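PDB 6FKG: Rv1989c (MbcT) from Mycobacterium tuberculosis, which degrades NAD+ by phosphorolysis, acting as the cell-killing toxin of a type II toxin-antitoxin pair that is neutralised by its partner MbcA. Local coordinates for residues T18-E23 / V96-V101; S37-R42 / L53-Y58; N49-F54 / G127-G132; L102-P107 / Q141-P146. One frame throughout, in Å; residues are numbered along the deposited sequence.

Overall arrangement
Interactions 1 and 4 lie in one mixed sheet and share strand 89-103, which pairs antiparallel with strand 19-30 in interaction 1 and parallel with strand 142-147 in interaction 4. Their centres are about 11 Å apart, and they touch where Ala100 N meets Gln141 OE1 at 2.8 Å. Interactions 2 and 3, with centres about 10 Å apart, share Leu53 and Phe54 and are tied by Tyr58 OH to Asn49 OD1 at 2.6 Å. Interaction 3 leads back to interaction 4 through helix 126-137, whose Val131 packs on Leu102 and Leu104. The antitoxin MbcA, which blocks access to the active site, contacts both interactions 2 and 3.

Interaction 1: T18-E23 / V96-V101; sequences TIEWSE and VTDLAV
A G1 beta bulge interrupts the antiparallel pairing of strand 19-30 with strand 89-103 in the mixed sheet of this RES-domain toxin. Ile19 and Val101 form a hydrogen-bonded pair, Val101 N giving a 2.8 Å bond to Ile19 O. Trp21 and Leu99 make the next such pair, with Trp21 N bonded to Leu99 O. Then Asp98 and Leu99 both face Trp21, the register slips by one residue, and pairing resumes between Glu23 and Val96. Asp98 takes the positive phi usual at the first position of a G1 bulge. Its N-H turns to a side chain: Ser22 OG accepts it at 2.9 Å in a nearly straight bond (169° at the hydrogen). Serine suits this place because its short side chain offers an acceptor to the N-H that the bulge turns away from Trp21 O; OG sits beside the backbone N of Ser22 (chi1 -50°).

The side chains of Ile19, Trp21, Leu99 and Val101 share one face of the sheet, where Leu144 and Leu153 pack against Trp21 and Val101. Beta-branched Val101 reaches two neighbours with one methyl, its CG2 lying 3.8 Å from Ile19 CG1 and also near Trp21 CB. Glu20, on the other face, stacks its carboxylate against that of Asp98, the planes 15° apart. These like charges probably disfavour the pair somewhat, with Glu20 OE1 only 3.6 Å from Asp98 OD1.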
loop_
_atom_site.group_PDB
_atom_site.type_symbol
_atom_site.label_atom_id
_atom_site.label_comp_id
_atom_site.label_asym_id
_atom_site.label_seq_id
_atom_site.Cartn_x
_atom_site.Cartn_y
_atom_site.Cartn_z
ATOM N N THR B 18 23.157 -31.363 -26.303
ATOM C CA THR B 18 24.231 -31.547 -25.341
ATOM C C THR B 18 25.383 -32.309 -25.960
ATOM O O THR B 18 25.232 -32.933 -27.015
ATOM C CB THR B 18 23.765 -32.333 -24.098
ATOM O OG1 THR B 18 23.279 -33.612 -24.513
ATOM C CG2 THR B 18 22.666 -31.598 -23.346
ATOM N N ILE B 19 26.531 -32.252 -25.293
ATOM C CA ILE B 19 27.624 -33.180 -25.555
ATOM C C ILE B 19 27.946 -33.893 -24.248
ATOM O O ILE B 19 27.621 -33.391 -23.172
ATOM C CB ILE B 19 28.892 -32.480 -26.089
ATOM C CG1 ILE B 19 29.454 -31.523 -25.038
ATOM C CG2 ILE B 19 28.608 -31.762 -27.403
ATOM C CD1 ILE B 19 30.803 -30.932 -25.422
ATOM N N GLU B 20 28.562 -35.064 -24.338
ATOM C CA GLU B 20 29.047 -35.744 -23.144
ATOM C C GLU B 20 30.475 -35.316 -22.874
ATOM O O GLU B 20 31.360 -35.485 -23.713
ATOM C CB GLU B 20 28.959 -37.264 -23.286
ATOM C CG GLU B 20 27.583 -37.818 -22.989
ATOM C CD GLU B 20 27.587 -39.317 -22.773
ATOM O OE1 GLU B 20 28.548 -39.986 -23.212
ATOM O OE2 GLU B 20 26.621 -39.822 -22.162
ATOM N N TRP B 21 30.693 -34.752 -21.697
ATOM C CA TRP B 21 31.978 -34.169 -21.376
ATOM C C TRP B 21 32.614 -34.849 -20.170
ATOM O O TRP B 21 31.981 -35.020 -19.129
ATOM C CB TRP B 21 31.793 -32.681 -21.122
ATOM C CG TRP B 21 33.037 -31.873 -21.123
ATOM C CD1 TRP B 21 33.788 -31.516 -22.204
ATOM C CD2 TRP B 21 33.652 -31.264 -19.987
ATOM N NE1 TRP B 21 34.846 -30.729 -21.805
ATOM C CE2 TRP B 21 34.781 -30.558 -20.450
ATOM C CE3 TRP B 21 33.359 -31.250 -18.621
ATOM C CZ2 TRP B 21 35.621 -29.861 -19.593
ATOM C CZ3 TRP B 21 34.189 -30.555 -17.775
ATOM C CH2 TRP B 21 35.299 -29.862 -18.261
ATOM N N SER B 22 33.869 -35.239 -20.312
ATOM C CA SER B 22 34.603 -35.796 -19.187
ATOM C C SER B 22 35.894 -35.032 -18.969
ATOM O O SER B 22 36.643 -34.766 -19.911
ATOM C CB SER B 22 34.901 -37.278 -19.413
ATOM O OG SER B 22 33.719 -37.962 -19.787
ATOM N N GLU B 23 36.158 -34.682 -17.719
ATOM C CA GLU B 23 37.381 -33.976 -17.388
ATOM C C GLU B 23 37.627 -34.030 -15.890
ATOM O O GLU B 23 36.691 -34.211 -15.109
ATOM C CB GLU B 23 37.298 -32.521 -17.862
ATOM C CG GLU B 23 38.510 -31.653 -17.567
ATOM C CD GLU B 23 39.758 -32.096 -18.310
ATOM O OE1 GLU B 23 40.377 -33.113 -17.916
ATOM O OE2 GLU B 23 40.121 -31.414 -19.292
ATOM N N VAL B 96 34.851 -35.498 -13.483
ATOM C CA VAL B 96 33.533 -35.434 -14.119
ATOM C C VAL B 96 33.497 -36.424 -15.283
ATOM O O VAL B 96 34.391 -36.415 -16.132
ATOM C CB VAL B 96 33.221 -34.008 -14.624
ATOM C CG1 VAL B 96 31.876 -33.965 -15.340
ATOM C CG2 VAL B 96 33.268 -33.016 -13.469
ATOM N N THR B 97 32.470 -37.271 -15.326
ATOM C CA THR B 97 32.388 -38.323 -16.337
ATOM C C THR B 97 31.083 -38.286 -17.116
ATOM O O THR B 97 29.999 -38.365 -16.539
ATOM C CB THR B 97 32.542 -39.722 -15.702
ATOM O OG1 THR B 97 33.768 -39.769 -14.964
ATOM C CG2 THR B 97 32.548 -40.818 -16.781
ATOM N N ASP B 98 31.216 -38.163 -18.435
ATOM C CA ASP B 98 30.099 -38.185 -19.378
ATOM C C ASP B 98 28.933 -37.263 -19.006
ATOM O O ASP B 98 27.774 -37.635 -19.169
ATOM C CB ASP B 98 29.596 -39.620 -19.537
ATOM C CG ASP B 98 30.653 -40.540 -20.114
ATOM O OD1 ASP B 98 31.429 -40.086 -20.983
ATOM O OD2 ASP B 98 30.712 -41.715 -19.699
ATOM N N LEU B 99 29.241 -36.060 -18.531
ATOM C CA LEU B 99 28.202 -35.098 -18.172
ATOM C C LEU B 99 27.584 -34.522 -19.440
ATOM O O LEU B 99 28.297 -34.044 -20.326
ATOM C CB LEU B 99 28.770 -33.975 -17.295
ATOM C CG LEU B 99 27.796 -33.236 -16.376
ATOM C CD1 LEU B 99 27.301 -34.165 -15.286
ATOM C CD2 LEU B 99 28.425 -31.980 -15.772
ATOM N N ALA B 100 26.259 -34.594 -19.534
ATOM C CA ALA B 100 25.535 -34.091 -20.699
ATOM C C ALA B 100 25.360 -32.593 -20.565
ATOM O O ALA B 100 24.492 -32.126 -19.832
ATOM C CB ALA B 100 24.169 -34.788 -20.844
ATOM N N VAL B 101 26.192 -31.831 -21.269
ATOM C CA VAL B 101 26.245 -30.398 -21.043
ATOM C C VAL B 101 25.971 -29.587 -22.303
ATOM O O VAL B 101 26.306 -30.002 -23.413
ATOM C CB VAL B 101 27.622 -29.978 -20.477
ATOM C CG1 VAL B 101 27.882 -30.675 -19.155
ATOM C CG2 VAL B 101 28.728 -30.307 -21.483
#

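Interaction 2: S37-R42 / L53-Y58; sequences SGEGAR and LFPAIY
Leu53 and Phe54 present their backbone to Arg42 at the start of a helix-to-strand contact within the RES domain, where the short helix 39-44 sits beside the entry to strand 56-60. The arginine runs along this chain, its CG anti to the backbone N (chi1 -179°), and its aliphatic part passes Phe54 O, with CB 3.5 Å away. Pro55 comes next and lays its ring against one face of the guanidinium, CD over its centre and 4.0 Å from Arg42 CZ. A flat cation can accept such an apolar ring on its face while its N-H groups point outward in the plane, and here Glu39 OE1 lies at that edge in a weak, 3.4 Å salt bridge to Arg42 NH1. The other oxygen, Glu39 OE2, rests against Pro55 CG. Arg42 NE is buried without a polar partner.

Ala56 N gives a 3.1 Å bond to Gly38 O, at the N-cap residue. Glycine suits that place, since a CB would clash with Ala56 N. Across from Ala56 CB stands the small Ala41 CB, and a water donates to Ala56 O while accepting weakly from Ala41 N. Ile57 places CG1 against Ser37 O; Ser37 OG itself binds Glu111 of an MbcA chain. Tyr58, whose hydroxyl bonds to Asn49 and Trp48 N, ends the segment with its ring edge towards Ala41, CE1 lying 4.0 Å from Ala41 CB.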
loop_
_atom_site.group_PDB
_atom_site.type_symbol
_atom_site.label_atom_id
_atom_site.label_comp_id
_atom_site.label_asym_id
_atom_site.label_seq_id
_atom_site.Cartn_x
_atom_site.Cartn_y
_atom_site.Cartn_z
ATOM N N SER B 37 28.263 -29.712 -2.573
ATOM C CA SER B 37 27.078 -28.905 -2.261
ATOM C C SER B 37 26.891 -27.760 -3.238
ATOM O O SER B 37 27.862 -27.111 -3.635
ATOM C CB SER B 37 27.151 -28.330 -0.842
ATOM O OG SER B 37 26.228 -27.251 -0.695
ATOM N N GLY B 38 25.640 -27.500 -3.629
ATOM C CA GLY B 38 25.364 -26.399 -4.543
ATOM C C GLY B 38 24.366 -25.394 -3.993
ATOM O O GLY B 38 23.781 -24.608 -4.737
ATOM N N GLU B 39 24.186 -25.404 -2.677
ATOM C CA GLU B 39 23.141 -24.594 -2.061
ATOM C C GLU B 39 23.452 -23.090 -2.059
ATOM O O GLU B 39 22.538 -22.282 -2.027
ATOM C CB GLU B 39 22.889 -25.061 -0.650
ATOM C CG GLU B 39 22.483 -26.511 -0.614
ATOM C CD GLU B 39 21.158 -26.764 -1.318
ATOM O OE1 GLU B 39 20.308 -25.840 -1.355
ATOM O OE2 GLU B 39 20.982 -27.890 -1.840
ATOM N N GLY B 40 24.729 -22.732 -2.083
ATOM C CA GLY B 40 25.109 -21.331 -2.047
ATOM C C GLY B 40 24.695 -20.615 -3.321
ATOM O O GLY B 40 24.156 -19.493 -3.289
ATOM N N ALA B 41 24.952 -21.267 -4.448
ATOM C CA ALA B 41 24.530 -20.752 -5.738
ATOM C C ALA B 41 23.010 -20.655 -5.796
ATOM O O ALA B 41 22.464 -19.741 -6.407
ATOM C CB ALA B 41 25.062 -21.632 -6.862
ATOM N N ARG B 42 22.315 -21.588 -5.155
ATOM C CA ARG B 42 20.858 -21.505 -5.113
ATOM C C ARG B 42 20.378 -20.329 -4.259
ATOM O O ARG B 42 19.421 -19.645 -4.610
ATOM C CB ARG B 42 20.247 -22.800 -4.573
ATOM C CG ARG B 42 18.736 -22.782 -4.534
ATOM C CD ARG B 42 18.199 -23.884 -3.638
ATOM N NE ARG B 42 17.123 -24.606 -4.292
ATOM C CZ ARG B 42 16.800 -25.868 -4.028
ATOM N NH1 ARG B 42 17.467 -26.551 -3.100
ATOM N NH2 ARG B 42 15.808 -26.444 -4.696
ATOM N N LEU B 53 15.911 -21.795 -7.421
ATOM C CA LEU B 53 15.254 -22.855 -8.188
ATOM C C LEU B 53 15.984 -24.190 -8.126
ATOM O O LEU B 53 15.358 -25.256 -8.088
ATOM C CB LEU B 53 15.088 -22.431 -9.644
ATOM C CG LEU B 53 13.945 -21.443 -9.881
ATOM C CD1 LEU B 53 13.856 -21.087 -11.357
ATOM C CD2 LEU B 53 12.629 -22.021 -9.368
ATOM N N PHE B 54 17.311 -24.141 -8.136
ATOM C CA PHE B 54 18.079 -25.379 -8.148
ATOM C C PHE B 54 19.469 -25.135 -7.614
ATOM O O PHE B 54 20.007 -24.046 -7.783
ATOM C CB PHE B 54 18.153 -25.985 -9.571
ATOM C CG PHE B 54 18.633 -25.013 -10.658
ATOM C CD1 PHE B 54 19.980 -24.892 -10.962
ATOM C CD2 PHE B 54 17.720 -24.266 -11.393
ATOM C CE1 PHE B 54 20.416 -24.012 -11.978
ATOM C CE2 PHE B 54 18.131 -23.401 -12.398
ATOM C CZ PHE B 54 19.480 -23.268 -12.697
ATOM N N PRO B 55 20.058 -26.158 -6.973
ATOM C CA PRO B 55 21.467 -26.097 -6.593
ATOM C C PRO B 55 22.338 -26.072 -7.834
ATOM O O PRO B 55 21.972 -26.625 -8.880
ATOM C CB PRO B 55 21.695 -27.389 -5.787
ATOM C CG PRO B 55 20.341 -27.960 -5.521
ATOM C CD PRO B 55 19.420 -27.427 -6.576
ATOM N N ALA B 56 23.484 -25.419 -7.725
ATOM C CA ALA B 56 24.439 -25.403 -8.832
ATOM C C ALA B 56 25.852 -25.385 -8.283
ATOM O O ALA B 56 26.108 -24.779 -7.244
ATOM C CB ALA B 56 24.199 -24.193 -9.750
ATOM N N ILE B 57 26.755 -26.062 -8.993
ATOM C CA ILE B 57 28.158 -26.190 -8.597
ATOM C C ILE B 57 29.023 -25.590 -9.682
ATOM O O ILE B 57 28.873 -25.942 -10.847
ATOM C CB ILE B 57 28.590 -27.662 -8.434
ATOM C CG1 ILE B 57 27.743 -28.400 -7.399
ATOM C CG2 ILE B 57 30.052 -27.747 -8.041
ATOM C CD1 ILE B 57 28.103 -29.880 -7.350
ATOM N N TYR B 58 29.953 -24.714 -9.309
ATOM C CA TYR B 58 30.843 -24.108 -10.289
ATOM C C TYR B 58 32.242 -24.732 -10.226
ATOM O O TYR B 58 32.882 -24.734 -9.170
ATOM C CB TYR B 58 30.897 -22.595 -10.056
ATOM C CG TYR B 58 29.632 -21.893 -10.520
ATOM C CD1 TYR B 58 28.487 -21.889 -9.732
ATOM C CD2 TYR B 58 29.582 -21.272 -11.768
ATOM C CE1 TYR B 58 27.317 -21.265 -10.163
ATOM C CE2 TYR B 58 28.421 -20.649 -12.209
ATOM C CZ TYR B 58 27.290 -20.661 -11.403
ATOM O OH TYR B 58 26.138 -20.055 -11.840
HETATM O O HOH W 1 27.348 -23.438 -5.212
#

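Interaction 3: N49-F54 / G127-G132; sequences NPPLLF and GCQAVG
Gln129 reaches over the backbone of Asn49 and Pro50, and its NE2 donates to Asn49 O at 3.0 Å in a weak bond bent to 129°. The side chain is extended beyond CG (chi2 179°), which lays its methylenes along the loop: CG lies 3.6 Å from Asn49 O, and CB is near Pro50 N. Glutamine suits the place because its aliphatic part packs on the loop while its amide meets the backbone carbonyls. The stronger hold on NE2 is a second carbonyl, that of Gly46. Pro50 meets the helix backbone instead, its CD 3.6 Å from Gln129 O. Three residues on, Gly132, which has no side chain, lets the loop come close to the helix backbone, and Phe54 brings CZ to 4.1 Å from Gly132 O.

The contact sets the loop between helix 39-44 and strand 56-60 against helix 126-137 of the RES domain. That loop is shaped from within by Asn49, whose ND2 donates to Pro50 O at 2.9 Å from above the carbonyl plane and also to Ala41 O, while OD1 is engaged by Tyr58. Farther out, Trp136 of the same helix stacks on the Phe54 ring, and Leu52 O accepts from Gln100 NE2 of an MbcA chain.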
loop_
_atom_site.group_PDB
_atom_site.type_symbol
_atom_site.label_atom_id
_atom_site.label_comp_id
_atom_site.label_asym_id
_atom_site.label_seq_id
_atom_site.Cartn_x
_atom_site.Cartn_y
_atom_site.Cartn_z
ATOM N N ASN B 49 23.256 -19.112 -13.075
ATOM C CA ASN B 49 21.991 -19.652 -12.560
ATOM C C ASN B 49 21.217 -18.621 -11.775
ATOM O O ASN B 49 21.782 -17.902 -10.951
ATOM C CB ASN B 49 22.216 -20.893 -11.666
ATOM C CG ASN B 49 22.861 -20.552 -10.341
ATOM O OD1 ASN B 49 24.074 -20.346 -10.274
ATOM N ND2 ASN B 49 22.055 -20.473 -9.283
ATOM N N PRO B 50 19.903 -18.557 -12.014
ATOM C CA PRO B 50 19.067 -17.711 -11.166
ATOM C C PRO B 50 19.012 -18.340 -9.780
ATOM O O PRO B 50 19.291 -19.536 -9.647
ATOM C CB PRO B 50 17.704 -17.761 -11.855
ATOM C CG PRO B 50 17.677 -19.139 -12.459
ATOM C CD PRO B 50 19.100 -19.403 -12.916
ATOM N N PRO B 51 18.667 -17.547 -8.764
ATOM C CA PRO B 51 18.553 -18.080 -7.407
ATOM C C PRO B 51 17.255 -18.856 -7.199
ATOM O O PRO B 51 16.360 -18.771 -8.036
ATOM C CB PRO B 51 18.591 -16.824 -6.537
ATOM C CG PRO B 51 18.074 -15.728 -7.423
ATOM C CD PRO B 51 18.494 -16.080 -8.812
ATOM N N LEU B 52 17.207 -19.634 -6.120
ATOM C CA LEU B 52 15.969 -20.188 -5.562
ATOM C C LEU B 52 15.281 -21.283 -6.372
ATOM O O LEU B 52 14.149 -21.653 -6.047
ATOM C CB LEU B 52 14.947 -19.064 -5.330
ATOM C CG LEU B 52 15.382 -17.814 -4.561
ATOM C CD1 LEU B 52 14.213 -16.837 -4.441
ATOM C CD2 LEU B 52 15.933 -18.179 -3.193
ATOM N N LEU B 53 15.911 -21.795 -7.421
ATOM C CA LEU B 53 15.254 -22.855 -8.188
ATOM C C LEU B 53 15.984 -24.190 -8.126
ATOM O O LEU B 53 15.358 -25.256 -8.088
ATOM C CB LEU B 53 15.088 -22.431 -9.644
ATOM C CG LEU B 53 13.945 -21.443 -9.881
ATOM C CD1 LEU B 53 13.856 -21.087 -11.357
ATOM C CD2 LEU B 53 12.629 -22.021 -9.368
ATOM N N PHE B 54 17.311 -24.141 -8.136
ATOM C CA PHE B 54 18.079 -25.379 -8.148
ATOM C C PHE B 54 19.469 -25.135 -7.614
ATOM O O PHE B 54 20.007 -24.046 -7.783
ATOM C CB PHE B 54 18.153 -25.985 -9.571
ATOM C CG PHE B 54 18.633 -25.013 -10.658
ATOM C CD1 PHE B 54 19.980 -24.892 -10.962
ATOM C CD2 PHE B 54 17.720 -24.266 -11.393
ATOM C CE1 PHE B 54 20.416 -24.012 -11.978
ATOM C CE2 PHE B 54 18.131 -23.401 -12.398
ATOM C CZ PHE B 54 19.480 -23.268 -12.697
ATOM N N GLY B 127 21.611 -12.421 -18.777
ATOM C CA GLY B 127 21.624 -13.272 -19.954
ATOM C C GLY B 127 22.136 -14.667 -19.678
ATOM O O GLY B 127 21.497 -15.659 -20.055
ATOM N N CYS B 128 23.294 -14.761 -19.024
ATOM C CA CYS B 128 23.830 -16.068 -18.627
ATOM C C CYS B 128 22.858 -16.821 -17.721
ATOM O O CYS B 128 22.702 -18.038 -17.845
ATOM C CB CYS B 128 25.173 -15.922 -17.914
ATOM S SG CYS B 128 26.487 -15.220 -18.971
ATOM N N GLN B 129 22.222 -16.115 -16.787
ATOM C CA GLN B 129 21.300 -16.808 -15.879
ATOM C C GLN B 129 20.094 -17.377 -16.616
ATOM O O GLN B 129 19.634 -18.475 -16.313
ATOM C CB GLN B 129 20.835 -15.871 -14.765
ATOM C CG GLN B 129 21.922 -15.579 -13.736
ATOM C CD GLN B 129 21.457 -14.621 -12.660
ATOM O OE1 GLN B 129 20.757 -13.649 -12.941
ATOM N NE2 GLN B 129 21.828 -14.900 -11.415
ATOM N N ALA B 130 19.579 -16.633 -17.588
ATOM C CA ALA B 130 18.451 -17.121 -18.370
ATOM C C ALA B 130 18.852 -18.366 -19.147
ATOM O O ALA B 130 18.073 -19.316 -19.265
ATOM C CB ALA B 130 17.945 -16.049 -19.315
ATOM N N VAL B 131 20.078 -18.365 -19.665
ATOM C CA VAL B 131 20.568 -19.513 -20.418
ATOM C C VAL B 131 20.756 -20.734 -19.501
ATOM O O VAL B 131 20.338 -21.849 -19.849
ATOM C CB VAL B 131 21.892 -19.168 -21.160
ATOM C CG1 VAL B 131 22.520 -20.414 -21.753
ATOM C CG2 VAL B 131 21.627 -18.136 -22.256
ATOM N N GLY B 132 21.369 -20.535 -18.336
ATOM C CA GLY B 132 21.521 -21.629 -17.375
ATOM C C GLY B 132 20.166 -22.138 -16.907
ATOM O O GLY B 132 19.953 -23.344 -16.771
#

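Interaction 4: L102-P107 / Q141-P146; sequences LDLTTP and QGVLVP
Leu104 and Val143 meet through different first torsions: Leu104 CG stands beside its backbone N (chi1 -59°), whereas Val143 CG1 is anti to its own (chi1 -175°). The side chains approach at a slant, bringing Leu104 CD1 to 3.6 Å from Val143 CG1. Val131 of helix 126-137 also packs against Leu104.

The backbones run side by side as parallel strands, the end of 89-103 beside 142-147, joined by a mostly helical connection. Leu102 N donates to Gly142 O, and Leu102 O accepts from Leu144 N at 2.8 Å, the alternation expected of parallel pairing. Leu104 N then bonds to Leu144 O, also at 2.8 Å, as the first strand gives way to a turn.

That turn is an Asx turn. Asp103 OD1 accepts from Thr105 N at 3.0 Å, met from above the carboxylate plane, and from Thr105 OG1 at 2.6 Å on its syn lone pair. Aspartate suits the strand end because one oxygen can take both donors. With its hydroxyl held there, Thr105 turns its methyl to the neighbouring strand, CG2 lying 3.7 Å from Leu144 CG. On strand 142-147, Pro146 CD rests 3.5 Å from Leu104 O, which also accepts from Arg110 NH1.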
loop_
_atom_site.group_PDB
_atom_site.type_symbol
_atom_site.label_atom_id
_atom_site.label_comp_id
_atom_site.label_asym_id
_atom_site.label_seq_id
_atom_site.Cartn_x
_atom_site.Cartn_y
_atom_site.Cartn_z
ATOM N N LEU B 102 25.334 -28.435 -22.121
ATOM C CA LEU B 102 25.244 -27.437 -23.175
ATOM C C LEU B 102 26.634 -26.844 -23.413
ATOM O O LEU B 102 27.221 -26.258 -22.504
ATOM C CB LEU B 102 24.252 -26.338 -22.791
ATOM C CG LEU B 102 24.058 -25.229 -23.832
ATOM C CD1 LEU B 102 23.402 -25.760 -25.104
ATOM C CD2 LEU B 102 23.218 -24.121 -23.210
ATOM N N ASP B 103 27.165 -27.002 -24.623
ATOM C CA ASP B 103 28.528 -26.549 -24.905
ATOM C C ASP B 103 28.554 -25.121 -25.423
ATOM O O ASP B 103 28.267 -24.882 -26.587
ATOM C CB ASP B 103 29.205 -27.470 -25.926
ATOM C CG ASP B 103 30.658 -27.102 -26.176
ATOM O OD1 ASP B 103 31.198 -26.199 -25.495
ATOM O OD2 ASP B 103 31.269 -27.731 -27.054
ATOM N N LEU B 104 28.940 -24.182 -24.564
ATOM C CA LEU B 104 29.017 -22.779 -24.960
ATOM C C LEU B 104 30.469 -22.304 -25.063
ATOM O O LEU B 104 30.744 -21.110 -24.943
ATOM C CB LEU B 104 28.250 -21.898 -23.961
ATOM C CG LEU B 104 26.764 -22.230 -23.807
ATOM C CD1 LEU B 104 26.077 -21.263 -22.826
ATOM C CD2 LEU B 104 26.063 -22.224 -25.157
ATOM N N THR B 105 31.396 -23.232 -25.288
ATOM C CA THR B 105 32.807 -22.857 -25.380
ATOM C C THR B 105 33.155 -22.287 -26.749
ATOM O O THR B 105 34.201 -21.657 -26.906
ATOM C CB THR B 105 33.740 -24.048 -25.059
ATOM O OG1 THR B 105 33.497 -25.110 -25.985
ATOM C CG2 THR B 105 33.489 -24.542 -23.617
ATOM N N THR B 106 32.286 -22.483 -27.738
ATOM C CA THR B 106 32.542 -21.920 -29.064
ATOM C C THR B 106 31.779 -20.609 -29.239
ATOM O O THR B 106 30.717 -20.422 -28.645
ATOM C CB THR B 106 32.142 -22.894 -30.191
ATOM O OG1 THR B 106 30.719 -23.056 -30.204
ATOM C CG2 THR B 106 32.807 -24.251 -29.982
ATOM N N PRO B 107 32.326 -19.686 -30.044
ATOM C CA PRO B 107 31.621 -18.429 -30.318
ATOM C C PRO B 107 30.324 -18.646 -31.096
ATOM O O PRO B 107 29.357 -17.914 -30.881
ATOM C CB PRO B 107 32.639 -17.633 -31.145
ATOM C CG PRO B 107 33.513 -18.670 -31.758
ATOM C CD PRO B 107 33.634 -19.737 -30.718
ATOM N N GLN B 141 22.454 -31.625 -17.886
ATOM C CA GLN B 141 23.158 -31.854 -16.636
ATOM C C GLN B 141 24.044 -30.667 -16.266
ATOM O O GLN B 141 24.467 -30.525 -15.121
ATOM C CB GLN B 141 23.984 -33.133 -16.725
ATOM C CG GLN B 141 23.129 -34.391 -16.782
ATOM C CD GLN B 141 23.954 -35.643 -16.666
ATOM O OE1 GLN B 141 24.928 -35.825 -17.396
ATOM N NE2 GLN B 141 23.574 -36.519 -15.747
ATOM N N GLY B 142 24.299 -29.786 -17.227
ATOM C CA GLY B 142 25.055 -28.596 -16.906
ATOM C C GLY B 142 25.395 -27.770 -18.120
ATOM O O GLY B 142 24.896 -28.015 -19.219
ATOM N N VAL B 143 26.255 -26.780 -17.917
ATOM C CA VAL B 143 26.641 -25.897 -19.005
ATOM C C VAL B 143 28.160 -25.736 -18.990
ATOM O O VAL B 143 28.756 -25.479 -17.939
ATOM C CB VAL B 143 25.973 -24.511 -18.889
ATOM C CG1 VAL B 143 26.311 -23.653 -20.122
ATOM C CG2 VAL B 143 24.431 -24.646 -18.720
ATOM N N LEU B 144 28.774 -25.901 -20.157
ATOM C CA LEU B 144 30.204 -25.718 -20.300
ATOM C C LEU B 144 30.424 -24.345 -20.899
ATOM O O LEU B 144 29.877 -24.019 -21.965
ATOM C CB LEU B 144 30.807 -26.811 -21.177
ATOM C CG LEU B 144 32.308 -27.058 -21.100
ATOM C CD1 LEU B 144 32.649 -27.668 -19.742
ATOM C CD2 LEU B 144 32.694 -27.983 -22.242
ATOM N N VAL B 145 31.215 -23.536 -20.203
ATOM C CA VAL B 145 31.251 -22.110 -20.469
ATOM C C VAL B 145 32.678 -21.634 -20.587
ATOM O O VAL B 145 33.592 -22.258 -20.052
ATOM C CB VAL B 145 30.536 -21.309 -19.340
ATOM C CG1 VAL B 145 29.073 -21.726 -19.215
ATOM C CG2 VAL B 145 31.258 -21.494 -17.980
ATOM N N PRO B 146 32.888 -20.518 -21.286
ATOM C CA PRO B 146 34.250 -19.984 -21.203
ATOM C C PRO B 146 34.455 -19.367 -19.819
ATOM O O PRO B 146 33.491 -18.920 -19.197
ATOM C CB PRO B 146 34.287 -18.933 -22.312
ATOM C CG PRO B 146 32.864 -18.465 -22.420
ATOM C CD PRO B 146 31.966 -19.612 -21.992
#